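Local coordinates for protein probable flavin reductase (Sinorhizobium meliloti, PDB 3RH7) that binds flavin mononucleotide in a split-barrel domain and probably acts as an NADPH-dependent flavin reductase, at residues Phe236-Tyr241 with Ala284-Arg289; Gly182-Gly187 with Gln249-His254; Thr33-Ser38 with Gly80-Asn85; Trp127-Met132 with Val148-Asn153. All blocks are in the same frame, centred on the assembly; numbering follows the deposited sequence.

In the fold
Two pairs of contacts sit on opposite sides of the chain's centre. Interactions 3 and 4 belong to the antiparallel sheet of the flavin reductase domain: strand 81-86 of interaction 3 lies next to strand 126-138 of interaction 4. Interactions 1 and 2 share the mixed sheet, where strands 232-242 and 249-257 are neighbours. Interactions 2 and 3 are buried strand pairings, each joined by backbone hydrogen bonds, with aliphatic contacts on one face and polar side chains meeting on the other. Interaction 4, also a strand pair, is partly buried, and its aromatic rings reach the second subunit. Interaction 1, partly buried too, lays a helix on a sheet through side-chain packing and a stacked arginine bonded to a backbone carbonyl.

Interaction 1. Residues Phe236-Tyr241 with Ala284-Arg289; sequences FLYSVY and ADIINR
Arg289 lays its guanidinium flat over one face of the Tyr238 ring, the two planes only 13° apart. CZ of Arg289 stands 3.8 Å from the centroid of the Tyr238 ring, a cation-pi contact displaced toward the rim. The two side chains run past each other in opposite directions: the arginine reaches from the helix toward the strand while the tyrosine reaches back. The bend at chi3 of Arg289 lets the guanidinium follow the ring toward the tyrosine's own backbone. There NH1 of Arg289 donates to O of Tyr238 at 2.8 Å, from well above the carbonyl plane and along a bent path (N-H...O 141°). One residue is thus held twice by the same arginine, through its ring and through its carbonyl. The NE of Arg289 is engaged as well, in a salt bridge to Glu293, which anchors the other end of the group.

Here segment 284-289 of helix 281-292 runs roughly antiparallel to strand 237-241, part of an outermost strand of a mixed sheet whose setting is consistent with a Nudix-type domain. Tyr238 and Ser239 form a classic beta bulge opposite Val252, and both side chains start out toward the helix.

Ile286, one turn earlier on the helix, serves two tyrosines with different branches. Its CG2 touches CE2 of Tyr238 at 3.9 Å, while CD1 reaches CE2 of Tyr241 at 3.9 Å, approaching that ring at a slant. With CG2 anti to the backbone N and CG1 beside it (chi1 -71°), the branches diverge toward the two rings. Beyond them, Tyr238 also packs on Phe290 and Tyr241 on Ala282.

Interaction 2. Residues Gly182-Gly187 with Gln249-His254; sequences GEIRLG and QNIVYH
Arg185 and Ile251 tie strand 184-187 to strand 249-254 in parallel register. Arg185 N donates to Gln249 O (2.9 Å) and Arg185 O accepts from Ile251 N (3.0 Å). The alternation continues with Gly187 N to Ile251 O (2.9 Å) and Tyr253 N to Gly187 O (3.0 Å).

Apolar contacts gather on the face of Ile184, Leu186 and Ile251. CD1 of Ile184 meets CD1 of Ile251 at 3.7 Å, while Leu186 lies alongside Ile251, its CD2 4.0 Å from CB of Ile251.

On the face of Arg185 and Asn250, which Val252 shares, the contact is polar and mixed. Arg185 and Asn250 run side by side, the amide and guanidinium planes 20° apart. OD1 of Asn250 lies 3.2 Å from CD of Arg185, whose CG stands anti to the backbone N (chi1 169°); ND2 lies at the guanidinium edge without a bond across. The charge itself is held elsewhere, by Asp246 in a salt bridge and by Asn208. Were Asn250 replaced by an alanine, Arg248 O would probably lose its weak bond and CD of Arg185 its neighbour OD1.

In the mixed sheet these are the two central strands, flanked by 208-211 and 232-242; helix 216-228 packs on Leu186 and Tyr253, helix 169-181 on Gln249 and Ile251.

Interaction 3. Residues Thr33-Ser38 with Gly80-Asn85; sequences TVVTAS and GRFAIN
The Phe82 ring is met by Val35, whose CG1 comes at a slant to within 3.9 Å of CD2 of Phe82. Phe82 packs beyond this on Leu62 and Cys130. The other flat group is the amide of Asn85, whose side chain crosses that of Thr36 at about a right angle, with CG2 of Thr36 3.7 Å from ND2 of Asn85. Its polar atoms bond elsewhere: OD1 accepts from Phe121 N, and ND2 donates to Pro119 O. Thr36 OG1 bonds to that same Pro119 carbonyl, so two buried side chains from the two strands are pinned by one oxygen.

Ile84 carries the aliphatic side. Its CD1 lies 3.7 Å from CG2 of Val35, the two chains side by side and pointing the same way, and its CG2 reaches CG2 of Thr33 at 3.8 Å. With chi1 at -71°, CG1 of Ile84 is anti to the carbonyl carbon, which sends CD1 to Val35 and leaves CG2 to Thr33. A glycine here would probably open a gap beside Val35 and Thr33, taking from CG2 of each its aliphatic partner on this strand and leaving Val35 with Phe82.

Between the strands, the antiparallel backbones alternate in the usual way. Val34 and Asn85 form a hydrogen-bonded pair with Val34 N to Asn85 O at 2.9 Å, and Thr36 and Ala83 another with Thr36 N to Ala83 O at 2.9 Å; Val35 and Ile84 make the non-hydrogen-bonded pair between.

Strand 33-38 also pairs with strand 44-56, which carries FMN-binding Thr48 and Ala49. Val34 packs against Thr48 and Phe98, placing this pair in the wall of the FMN-binding split barrel.

Interaction 4. Residues Trp127-Met132 with Val148-Asn153; sequences WFECSM and VTAFEN
Glu129 O is gripped by the backbone of the opposite strand: Thr149 N donates at 2.7 Å, almost straight (166°), and Ala150 N adds a weak bond to the same oxygen at 3.4 Å. Thr149 and Ala150 both lie opposite Glu129, a classic beta bulge, and the chain turns a corner here. Glu129 N returns the bond to Ala150 O at 2.7 Å.

Next along the antiparallel pair, Trp127 and Glu152 exchange backbone bonds. Their side chains meet too. The CB of Glu152 sits over the five-membered ring of Trp127, 3.7 Å from its centroid, a CH-pi contact. NE1 of Trp127 donates to OE1 of Glu152 at 3.3 Å, from above the carboxylate plane. The indole's chi1 of 61° puts CG between backbone N and carbonyl carbon, and the benzene end swings toward Ala150, CZ3 lying 4.0 Å from its CB.

Facing the other way, CD2 of Phe128 touches CB of Phe151 at 3.5 Å, and CG1 of Val148 lies at the edge of the Phe128 ring.

The pair forms a beta hairpin of strands 126-138 and 141-153. Strand 81-86 pairs with the former; Leu62 of strand 61-67 packs against Phe128 and Val148; and in the second subunit, Phe16 meets Phe151 edge-to-face while Phe25 meets Phe128.

Interaction 1. Residues Phe236-Tyr241 with Ala284-Arg289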
loop_
_atom_site.group_PDB
_atom_site.type_symbol
_atom_site.label_atom_id
_atom_site.label_comp_id
_atom_site.label_asym_id
_atom_site.label_seq_id
_atom_site.Cartn_x
_atom_site.Cartn_y
_atom_site.Cartn_z
ATOM N N PHE A 236 9.723 2.138 -3.305
ATOM C CA PHE A 236 8.792 2.317 -4.405
ATOM C C PHE A 236 9.302 3.361 -5.356
ATOM O O PHE A 236 10.028 4.260 -4.954
ATOM C CB PHE A 236 7.394 2.719 -3.886
ATOM C CG PHE A 236 6.560 1.603 -3.305
ATOM C CD1 PHE A 236 5.876 0.725 -4.132
ATOM C CD2 PHE A 236 6.439 1.445 -1.934
ATOM C CE1 PHE A 236 5.103 -0.308 -3.595
ATOM C CE2 PHE A 236 5.684 0.408 -1.396
ATOM C CZ PHE A 236 5.017 -0.464 -2.226
ATOM N N LEU A 237 8.890 3.264 -6.614
ATOM C CA LEU A 237 9.238 4.241 -7.638
ATOM C C LEU A 237 8.682 5.604 -7.235
ATOM O O LEU A 237 7.533 5.715 -6.775
ATOM C CB LEU A 237 8.686 3.809 -9.004
ATOM C CG LEU A 237 9.424 2.685 -9.681
ATOM C CD1 LEU A 237 8.645 2.169 -10.834
ATOM C CD2 LEU A 237 10.760 3.145 -10.162
ATOM N N TYR A 238 9.528 6.624 -7.333
ATOM C CA TYR A 238 9.142 7.978 -6.968
ATOM C C TYR A 238 8.601 8.734 -8.180
ATOM O O TYR A 238 7.533 9.341 -8.115
ATOM C CB TYR A 238 10.348 8.689 -6.380
ATOM C CG TYR A 238 10.029 9.932 -5.599
ATOM C CD1 TYR A 238 9.691 9.861 -4.252
ATOM C CD2 TYR A 238 10.199 11.189 -6.162
ATOM C CE1 TYR A 238 9.487 11.011 -3.497
ATOM C CE2 TYR A 238 9.998 12.347 -5.415
ATOM C CZ TYR A 238 9.639 12.251 -4.083
ATOM O OH TYR A 238 9.418 13.377 -3.331
ATOM N N SER A 239 9.329 8.655 -9.294
ATOM C CA SER A 239 9.003 9.368 -10.515
ATOM C C SER A 239 9.670 8.726 -11.753
ATOM O O SER A 239 10.801 8.252 -11.671
ATOM C CB SER A 239 9.473 10.814 -10.354
ATOM O OG SER A 239 9.380 11.555 -11.554
ATOM N N VAL A 240 8.978 8.722 -12.880
ATOM C CA VAL A 240 9.535 8.235 -14.148
ATOM C C VAL A 240 9.250 9.320 -15.169
ATOM O O VAL A 240 8.083 9.671 -15.349
ATOM C CB VAL A 240 9.028 6.855 -14.619
ATOM C CG1 VAL A 240 9.642 6.503 -15.961
ATOM C CG2 VAL A 240 9.331 5.773 -13.589
ATOM N N TYR A 241 10.300 9.883 -15.797
ATOM C CA TYR A 241 10.150 10.985 -16.726
ATOM C C TYR A 241 11.289 11.056 -17.764
ATOM O O TYR A 241 12.290 10.384 -17.617
ATOM C CB TYR A 241 10.093 12.301 -15.922
ATOM C CG TYR A 241 11.375 12.690 -15.220
ATOM C CD1 TYR A 241 12.318 13.507 -15.844
ATOM C CD2 TYR A 241 11.622 12.296 -13.912
ATOM C CE1 TYR A 241 13.495 13.888 -15.196
ATOM C CE2 TYR A 241 12.800 12.664 -13.251
ATOM C CZ TYR A 241 13.731 13.469 -13.895
ATOM O OH TYR A 241 14.896 13.852 -13.264
ATOM N N ALA A 284 15.299 20.061 -8.914
ATOM C CA ALA A 284 14.588 21.026 -8.091
ATOM C C ALA A 284 13.127 20.633 -7.909
ATOM O O ALA A 284 12.642 20.667 -6.778
ATOM C CB ALA A 284 14.695 22.404 -8.704
ATOM N N ASP A 285 12.453 20.191 -8.990
ATOM C CA ASP A 285 11.061 19.735 -8.939
ATOM C C ASP A 285 10.896 18.593 -7.955
ATOM O O ASP A 285 9.948 18.612 -7.171
ATOM C CB ASP A 285 10.569 19.294 -10.321
ATOM C CG ASP A 285 10.322 20.437 -11.264
ATOM O OD1 ASP A 285 9.588 21.374 -10.873
ATOM O OD2 ASP A 285 10.838 20.384 -12.414
ATOM N N ILE A 286 11.842 17.628 -7.968
ATOM C CA ILE A 286 11.834 16.458 -7.095
ATOM C C ILE A 286 12.035 16.891 -5.651
ATOM O O ILE A 286 11.312 16.424 -4.780
ATOM C CB ILE A 286 12.881 15.418 -7.561
ATOM C CG1 ILE A 286 12.425 14.742 -8.876
ATOM C CG2 ILE A 286 13.091 14.370 -6.515
ATOM C CD1 ILE A 286 13.536 14.301 -9.790
ATOM N N ILE A 287 12.999 17.792 -5.398
ATOM C CA ILE A 287 13.289 18.315 -4.048
ATOM C C ILE A 287 12.063 19.091 -3.529
ATOM O O ILE A 287 11.655 18.848 -2.385
ATOM C CB ILE A 287 14.594 19.159 -4.032
ATOM C CG1 ILE A 287 15.828 18.274 -4.320
ATOM C CG2 ILE A 287 14.763 19.937 -2.740
ATOM C CD1 ILE A 287 16.026 16.958 -3.431
ATOM N N ASN A 288 11.437 19.958 -4.397
ATOM C CA ASN A 288 10.217 20.702 -4.058
ATOM C C ASN A 288 9.143 19.717 -3.565
ATOM O O ASN A 288 8.524 19.932 -2.517
ATOM C CB ASN A 288 9.703 21.488 -5.258
ATOM C CG ASN A 288 10.504 22.699 -5.673
ATOM O OD1 ASN A 288 11.126 23.402 -4.855
ATOM N ND2 ASN A 288 10.438 23.008 -6.971
ATOM N N ARG A 289 8.975 18.605 -4.303
ATOM C CA ARG A 289 8.042 17.537 -3.987
ATOM C C ARG A 289 8.415 16.885 -2.649
ATOM O O ARG A 289 7.532 16.646 -1.837
ATOM C CB ARG A 289 8.042 16.498 -5.121
ATOM C CG ARG A 289 6.858 15.576 -5.102
ATOM C CD ARG A 289 7.012 14.442 -6.069
ATOM N NE ARG A 289 6.499 13.206 -5.491
ATOM C CZ ARG A 289 6.394 12.050 -6.143
ATOM N NH1 ARG A 289 6.711 11.975 -7.423
ATOM N NH2 ARG A 289 5.971 10.961 -5.513
#

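Interaction 2. Residues Gly182-Gly187 with Gln249-His254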
loop_
_atom_site.group_PDB
_atom_site.type_symbol
_atom_site.label_atom_id
_atom_site.label_comp_id
_atom_site.label_asym_id
_atom_site.label_seq_id
_atom_site.Cartn_x
_atom_site.Cartn_y
_atom_site.Cartn_z
ATOM N N GLY A 182 16.014 3.039 -24.198
ATOM C CA GLY A 182 17.457 3.193 -24.166
ATOM C C GLY A 182 17.976 3.275 -22.756
ATOM O O GLY A 182 17.315 2.784 -21.826
ATOM N N GLU A 183 19.159 3.903 -22.588
ATOM C CA GLU A 183 19.780 4.072 -21.266
ATOM C C GLU A 183 18.876 4.910 -20.355
ATOM O O GLU A 183 18.151 5.791 -20.841
ATOM C CB GLU A 183 21.205 4.667 -21.335
ATOM C CG GLU A 183 21.240 6.101 -21.817
ATOM C CD GLU A 183 22.566 6.834 -21.919
ATOM O OE1 GLU A 183 23.637 6.193 -21.813
ATOM O OE2 GLU A 183 22.520 8.059 -22.174
ATOM N N ILE A 184 18.875 4.582 -19.061
ATOM C CA ILE A 184 18.092 5.301 -18.069
ATOM C C ILE A 184 19.028 5.881 -16.994
ATOM O O ILE A 184 20.018 5.245 -16.590
ATOM C CB ILE A 184 16.981 4.426 -17.415
ATOM C CG1 ILE A 184 17.567 3.077 -16.935
ATOM C CG2 ILE A 184 15.754 4.281 -18.306
ATOM C CD1 ILE A 184 16.652 1.853 -16.712
ATOM N N ARG A 185 18.698 7.088 -16.521
ATOM C CA ARG A 185 19.412 7.656 -15.406
ATOM C C ARG A 185 18.664 7.211 -14.162
ATOM O O ARG A 185 17.482 7.547 -13.995
ATOM C CB ARG A 185 19.510 9.174 -15.505
ATOM C CG ARG A 185 20.009 9.743 -14.204
ATOM C CD ARG A 185 20.037 11.231 -14.210
ATOM N NE ARG A 185 21.241 11.746 -14.845
ATOM C CZ ARG A 185 21.229 12.381 -16.003
ATOM N NH1 ARG A 185 20.076 12.578 -16.651
ATOM N NH2 ARG A 185 22.363 12.845 -16.526
ATOM N N LEU A 186 19.327 6.410 -13.319
ATOM C CA LEU A 186 18.716 5.920 -12.091
ATOM C C LEU A 186 19.019 6.872 -10.971
ATOM O O LEU A 186 20.176 6.984 -10.561
ATOM C CB LEU A 186 19.219 4.523 -11.741
ATOM C CG LEU A 186 19.073 3.450 -12.789
ATOM C CD1 LEU A 186 19.558 2.159 -12.248
ATOM C CD2 LEU A 186 17.624 3.331 -13.244
ATOM N N GLY A 187 17.997 7.585 -10.519
ATOM C CA GLY A 187 18.136 8.526 -9.415
ATOM C C GLY A 187 17.444 8.045 -8.163
ATOM O O GLY A 187 16.640 7.114 -8.218
ATOM N N GLN A 249 15.971 9.431 -20.464
ATOM C CA GLN A 249 14.959 8.759 -19.662
ATOM C C GLN A 249 15.453 8.703 -18.215
ATOM O O GLN A 249 16.621 8.410 -17.961
ATOM C CB GLN A 249 14.677 7.355 -20.201
ATOM C CG GLN A 249 13.772 7.272 -21.435
ATOM C CD GLN A 249 12.438 8.014 -21.377
ATOM O OE1 GLN A 249 11.921 8.452 -22.410
ATOM N NE2 GLN A 249 11.816 8.145 -20.206
ATOM N N ASN A 250 14.579 9.014 -17.270
ATOM C CA ASN A 250 14.920 9.071 -15.856
ATOM C C ASN A 250 13.975 8.195 -14.996
ATOM O O ASN A 250 12.754 8.363 -15.066
ATOM C CB ASN A 250 14.849 10.534 -15.421
ATOM C CG ASN A 250 16.172 11.187 -15.222
ATOM O OD1 ASN A 250 16.837 10.965 -14.200
ATOM N ND2 ASN A 250 16.554 12.039 -16.167
ATOM N N ILE A 251 14.547 7.251 -14.207
ATOM C CA ILE A 251 13.812 6.393 -13.256
ATOM C C ILE A 251 14.304 6.777 -11.853
ATOM O O ILE A 251 15.474 6.538 -11.518
ATOM C CB ILE A 251 13.921 4.864 -13.547
ATOM C CG1 ILE A 251 13.198 4.505 -14.870
ATOM C CG2 ILE A 251 13.371 4.036 -12.386
ATOM C CD1 ILE A 251 13.419 3.123 -15.379
ATOM N N VAL A 252 13.431 7.439 -11.062
ATOM C CA VAL A 252 13.763 7.910 -9.714
ATOM C C VAL A 252 13.017 7.057 -8.699
ATOM O O VAL A 252 11.793 6.880 -8.800
ATOM C CB VAL A 252 13.486 9.422 -9.517
ATOM C CG1 VAL A 252 13.950 9.899 -8.138
ATOM C CG2 VAL A 252 14.144 10.245 -10.617
ATOM N N TYR A 253 13.776 6.488 -7.746
ATOM C CA TYR A 253 13.251 5.626 -6.689
ATOM C C TYR A 253 13.245 6.346 -5.383
ATOM O O TYR A 253 14.025 7.289 -5.178
ATOM C CB TYR A 253 14.126 4.381 -6.540
ATOM C CG TYR A 253 13.703 3.185 -7.348
ATOM C CD1 TYR A 253 12.719 2.317 -6.880
ATOM C CD2 TYR A 253 14.358 2.847 -8.525
ATOM C CE1 TYR A 253 12.396 1.144 -7.562
ATOM C CE2 TYR A 253 14.026 1.692 -9.234
ATOM C CZ TYR A 253 13.053 0.833 -8.738
ATOM O OH TYR A 253 12.743 -0.336 -9.388
ATOM N N HIS A 254 12.375 5.902 -4.482
ATOM C CA HIS A 254 12.387 6.423 -3.143
ATOM C C HIS A 254 13.309 5.470 -2.398
ATOM O O HIS A 254 13.253 4.279 -2.693
ATOM C CB HIS A 254 10.965 6.556 -2.553
ATOM C CG HIS A 254 10.910 7.320 -1.254
ATOM N ND1 HIS A 254 12.049 7.955 -0.704
ATOM C CD2 HIS A 254 9.872 7.511 -0.410
ATOM C CE1 HIS A 254 11.656 8.495 0.440
ATOM N NE2 HIS A 254 10.362 8.256 0.669
#

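Interaction 3. Residues Thr33-Ser38 with Gly80-Asn85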
loop_
_atom_site.group_PDB
_atom_site.type_symbol
_atom_site.label_atom_id
_atom_site.label_comp_id
_atom_site.label_asym_id
_atom_site.label_seq_id
_atom_site.Cartn_x
_atom_site.Cartn_y
_atom_site.Cartn_z
ATOM N N THR A 33 -7.172 8.356 1.535
ATOM C CA THR A 33 -8.572 8.783 1.523
ATOM C C THR A 33 -8.662 10.276 1.792
ATOM O O THR A 33 -7.685 10.880 2.242
ATOM C CB THR A 33 -9.491 8.044 2.538
ATOM O OG1 THR A 33 -9.416 8.676 3.817
ATOM C CG2 THR A 33 -9.279 6.531 2.614
ATOM N N VAL A 34 -9.841 10.858 1.509
ATOM C CA VAL A 34 -10.222 12.217 1.852
ATOM C C VAL A 34 -11.603 12.094 2.505
ATOM O O VAL A 34 -12.594 11.710 1.856
ATOM C CB VAL A 34 -10.162 13.300 0.742
ATOM C CG1 VAL A 34 -10.663 14.634 1.275
ATOM C CG2 VAL A 34 -8.751 13.461 0.196
ATOM N N VAL A 35 -11.618 12.314 3.831
ATOM C CA VAL A 35 -12.823 12.303 4.652
ATOM C C VAL A 35 -13.548 13.617 4.412
ATOM O O VAL A 35 -12.960 14.695 4.528
ATOM C CB VAL A 35 -12.530 12.086 6.142
ATOM C CG1 VAL A 35 -13.777 11.618 6.881
ATOM C CG2 VAL A 35 -11.388 11.107 6.334
ATOM N N THR A 36 -14.812 13.525 4.027
ATOM C CA THR A 36 -15.608 14.708 3.765
ATOM C C THR A 36 -16.909 14.699 4.566
ATOM O O THR A 36 -17.398 13.640 4.956
ATOM C CB THR A 36 -15.901 14.815 2.275
ATOM O OG1 THR A 36 -16.682 13.696 1.870
ATOM C CG2 THR A 36 -14.655 14.947 1.426
ATOM N N ALA A 37 -17.465 15.899 4.783
ATOM C CA ALA A 37 -18.724 16.168 5.481
ATOM C C ALA A 37 -19.143 17.622 5.246
ATOM O O ALA A 37 -18.446 18.358 4.539
ATOM C CB ALA A 37 -18.581 15.884 6.970
ATOM N N SER A 38 -20.302 18.025 5.796
ATOM C CA SER A 38 -20.812 19.396 5.711
ATOM C C SER A 38 -20.935 19.959 7.139
ATOM O O SER A 38 -21.509 19.277 7.993
ATOM C CB SER A 38 -22.150 19.433 4.976
ATOM O OG SER A 38 -22.016 19.111 3.602
ATOM N N GLY A 80 -23.118 14.387 11.618
ATOM C CA GLY A 80 -23.766 13.096 11.822
ATOM C C GLY A 80 -23.426 12.092 10.753
ATOM O O GLY A 80 -23.384 10.886 11.007
ATOM N N ARG A 81 -23.201 12.606 9.546
ATOM C CA ARG A 81 -22.882 11.834 8.359
ATOM C C ARG A 81 -21.565 12.302 7.785
ATOM O O ARG A 81 -21.231 13.490 7.854
ATOM C CB ARG A 81 -24.015 11.969 7.321
ATOM C CG ARG A 81 -25.317 11.354 7.813
ATOM C CD ARG A 81 -26.448 11.446 6.820
ATOM N NE ARG A 81 -27.550 10.546 7.175
ATOM C CZ ARG A 81 -27.608 9.258 6.839
ATOM N NH1 ARG A 81 -26.626 8.700 6.137
ATOM N NH2 ARG A 81 -28.646 8.516 7.210
ATOM N N PHE A 82 -20.800 11.365 7.232
ATOM C CA PHE A 82 -19.538 11.674 6.572
ATOM C C PHE A 82 -19.312 10.728 5.373
ATOM O O PHE A 82 -20.062 9.776 5.207
ATOM C CB PHE A 82 -18.379 11.637 7.558
ATOM C CG PHE A 82 -18.009 10.281 8.086
ATOM C CD1 PHE A 82 -18.672 9.740 9.179
ATOM C CD2 PHE A 82 -16.967 9.559 7.521
ATOM C CE1 PHE A 82 -18.323 8.485 9.677
ATOM C CE2 PHE A 82 -16.628 8.299 8.008
ATOM C CZ PHE A 82 -17.295 7.778 9.093
ATOM N N ALA A 83 -18.314 11.011 4.534
ATOM C CA ALA A 83 -17.997 10.166 3.394
ATOM C C ALA A 83 -16.508 9.919 3.300
ATOM O O ALA A 83 -15.708 10.795 3.621
ATOM C CB ALA A 83 -18.511 10.781 2.101
ATOM N N ILE A 84 -16.133 8.726 2.853
ATOM C CA ILE A 84 -14.728 8.382 2.680
ATOM C C ILE A 84 -14.418 8.291 1.182
ATOM O O ILE A 84 -14.977 7.429 0.501
ATOM C CB ILE A 84 -14.399 7.078 3.444
ATOM C CG1 ILE A 84 -14.399 7.305 4.969
ATOM C CG2 ILE A 84 -13.110 6.426 2.947
ATOM C CD1 ILE A 84 -13.237 8.025 5.560
ATOM N N ASN A 85 -13.549 9.186 0.662
ATOM C CA ASN A 85 -13.178 9.125 -0.761
ATOM C C ASN A 85 -11.781 8.492 -0.913
ATOM O O ASN A 85 -10.778 9.146 -0.570
ATOM C CB ASN A 85 -13.215 10.517 -1.414
ATOM C CG ASN A 85 -14.586 11.087 -1.609
ATOM O OD1 ASN A 85 -15.239 10.824 -2.610
ATOM N ND2 ASN A 85 -15.016 11.942 -0.702
#

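Interaction 4. Residues Trp127-Met132 with Val148-Asn153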
loop_
_atom_site.group_PDB
_atom_site.type_symbol
_atom_site.label_atom_id
_atom_site.label_comp_id
_atom_site.label_asym_id
_atom_site.label_seq_id
_atom_site.Cartn_x
_atom_site.Cartn_y
_atom_site.Cartn_z
ATOM N N TRP A 127 -15.721 5.137 -3.033
ATOM C CA TRP A 127 -16.276 6.081 -2.053
ATOM C C TRP A 127 -17.333 5.387 -1.193
ATOM O O TRP A 127 -17.991 4.440 -1.649
ATOM C CB TRP A 127 -16.828 7.370 -2.683
ATOM C CG TRP A 127 -17.962 7.194 -3.656
ATOM C CD1 TRP A 127 -17.886 7.258 -5.014
ATOM C CD2 TRP A 127 -19.354 7.035 -3.340
ATOM N NE1 TRP A 127 -19.147 7.152 -5.568
ATOM C CE2 TRP A 127 -20.062 7.004 -4.563
ATOM C CE3 TRP A 127 -20.076 6.913 -2.142
ATOM C CZ2 TRP A 127 -21.453 6.844 -4.627
ATOM C CZ3 TRP A 127 -21.455 6.717 -2.206
ATOM C CH2 TRP A 127 -22.128 6.705 -3.436
ATOM N N PHE A 128 -17.493 5.869 0.051
ATOM C CA PHE A 128 -18.414 5.330 1.041
ATOM C C PHE A 128 -19.167 6.432 1.787
ATOM O O PHE A 128 -18.543 7.228 2.481
ATOM C CB PHE A 128 -17.641 4.472 2.066
ATOM C CG PHE A 128 -16.835 3.334 1.494
ATOM C CD1 PHE A 128 -15.505 3.521 1.108
ATOM C CD2 PHE A 128 -17.384 2.073 1.370
ATOM C CE1 PHE A 128 -14.764 2.477 0.547
ATOM C CE2 PHE A 128 -16.651 1.028 0.806
ATOM C CZ PHE A 128 -15.343 1.238 0.398
ATOM N N GLU A 129 -20.501 6.461 1.668
ATOM C CA GLU A 129 -21.357 7.374 2.420
ATOM C C GLU A 129 -21.642 6.732 3.765
ATOM O O GLU A 129 -22.108 5.587 3.823
ATOM C CB GLU A 129 -22.661 7.677 1.667
ATOM C CG GLU A 129 -22.517 8.779 0.649
ATOM C CD GLU A 129 -23.817 9.489 0.358
ATOM O OE1 GLU A 129 -24.577 9.005 -0.516
ATOM O OE2 GLU A 129 -24.075 10.525 1.018
ATOM N N CYS A 130 -21.326 7.444 4.838
ATOM C CA CYS A 130 -21.449 6.917 6.189
ATOM C C CYS A 130 -22.380 7.741 7.066
ATOM O O CYS A 130 -22.857 8.814 6.702
ATOM C CB CYS A 130 -20.069 6.787 6.833
ATOM S SG CYS A 130 -19.016 5.503 6.093
ATOM N N SER A 131 -22.699 7.138 8.193
ATOM C CA SER A 131 -23.455 7.660 9.301
ATOM C C SER A 131 -22.612 7.337 10.504
ATOM O O SER A 131 -22.168 6.190 10.626
ATOM C CB SER A 131 -24.838 7.026 9.363
ATOM O OG SER A 131 -24.785 5.695 9.845
HETATM N N MSE A 132 -22.309 8.337 11.341
HETATM C CA MSE A 132 -21.483 8.125 12.510
HETATM C C MSE A 132 -22.158 7.257 13.541
HETATM O O MSE A 132 -23.304 7.514 13.921
HETATM C CB MSE A 132 -21.096 9.435 13.137
HETATM C CG MSE A 132 -19.660 9.755 12.891
HETATM SE SE MSE A 132 -19.266 11.587 13.336
HETATM C CE MSE A 132 -18.439 12.186 11.731
ATOM N N VAL A 148 -21.687 2.176 6.698
ATOM C CA VAL A 148 -21.819 2.436 5.260
ATOM C C VAL A 148 -23.304 2.415 4.878
ATOM O O VAL A 148 -24.000 1.403 5.073
ATOM C CB VAL A 148 -20.992 1.469 4.378
ATOM C CG1 VAL A 148 -21.094 1.841 2.910
ATOM C CG2 VAL A 148 -19.541 1.452 4.794
ATOM N N THR A 149 -23.782 3.566 4.392
ATOM C CA THR A 149 -25.154 3.765 3.955
ATOM C C THR A 149 -25.215 3.548 2.428
ATOM O O THR A 149 -26.207 3.024 1.917
ATOM C CB THR A 149 -25.680 5.162 4.394
ATOM O OG1 THR A 149 -25.186 6.212 3.542
ATOM C CG2 THR A 149 -25.394 5.475 5.860
ATOM N N ALA A 150 -24.140 3.947 1.713
ATOM C CA ALA A 150 -24.002 3.834 0.253
ATOM C C ALA A 150 -22.516 3.745 -0.118
ATOM O O ALA A 150 -21.660 4.217 0.641
ATOM C CB ALA A 150 -24.647 5.033 -0.424
ATOM N N PHE A 151 -22.204 3.133 -1.275
ATOM C CA PHE A 151 -20.816 3.016 -1.734
ATOM C C PHE A 151 -20.739 2.771 -3.249
ATOM O O PHE A 151 -21.746 2.448 -3.904
ATOM C CB PHE A 151 -20.046 1.913 -0.970
ATOM C CG PHE A 151 -20.494 0.500 -1.255
ATOM C CD1 PHE A 151 -21.543 -0.076 -0.536
ATOM C CD2 PHE A 151 -19.866 -0.262 -2.232
ATOM C CE1 PHE A 151 -21.963 -1.382 -0.807
ATOM C CE2 PHE A 151 -20.272 -1.570 -2.485
ATOM C CZ PHE A 151 -21.330 -2.113 -1.788
ATOM N N GLU A 152 -19.523 2.910 -3.792
ATOM C CA GLU A 152 -19.250 2.670 -5.201
ATOM C C GLU A 152 -17.808 2.290 -5.343
ATOM O O GLU A 152 -16.968 2.824 -4.625
ATOM C CB GLU A 152 -19.572 3.899 -6.043
ATOM C CG GLU A 152 -20.076 3.593 -7.431
ATOM C CD GLU A 152 -20.922 4.733 -7.968
ATOM O OE1 GLU A 152 -20.348 5.802 -8.287
ATOM O OE2 GLU A 152 -22.164 4.576 -8.021
ATOM N N ASN A 153 -17.519 1.357 -6.248
ATOM C CA ASN A 153 -16.165 0.869 -6.501
ATOM C C ASN A 153 -15.913 0.796 -8.024
ATOM O O ASN A 153 -16.454 -0.080 -8.730
ATOM C CB ASN A 153 -15.957 -0.486 -5.798
ATOM C CG ASN A 153 -14.922 -1.451 -6.374
ATOM O OD1 ASN A 153 -13.809 -1.072 -6.721
ATOM N ND2 ASN A 153 -15.231 -2.758 -6.400
#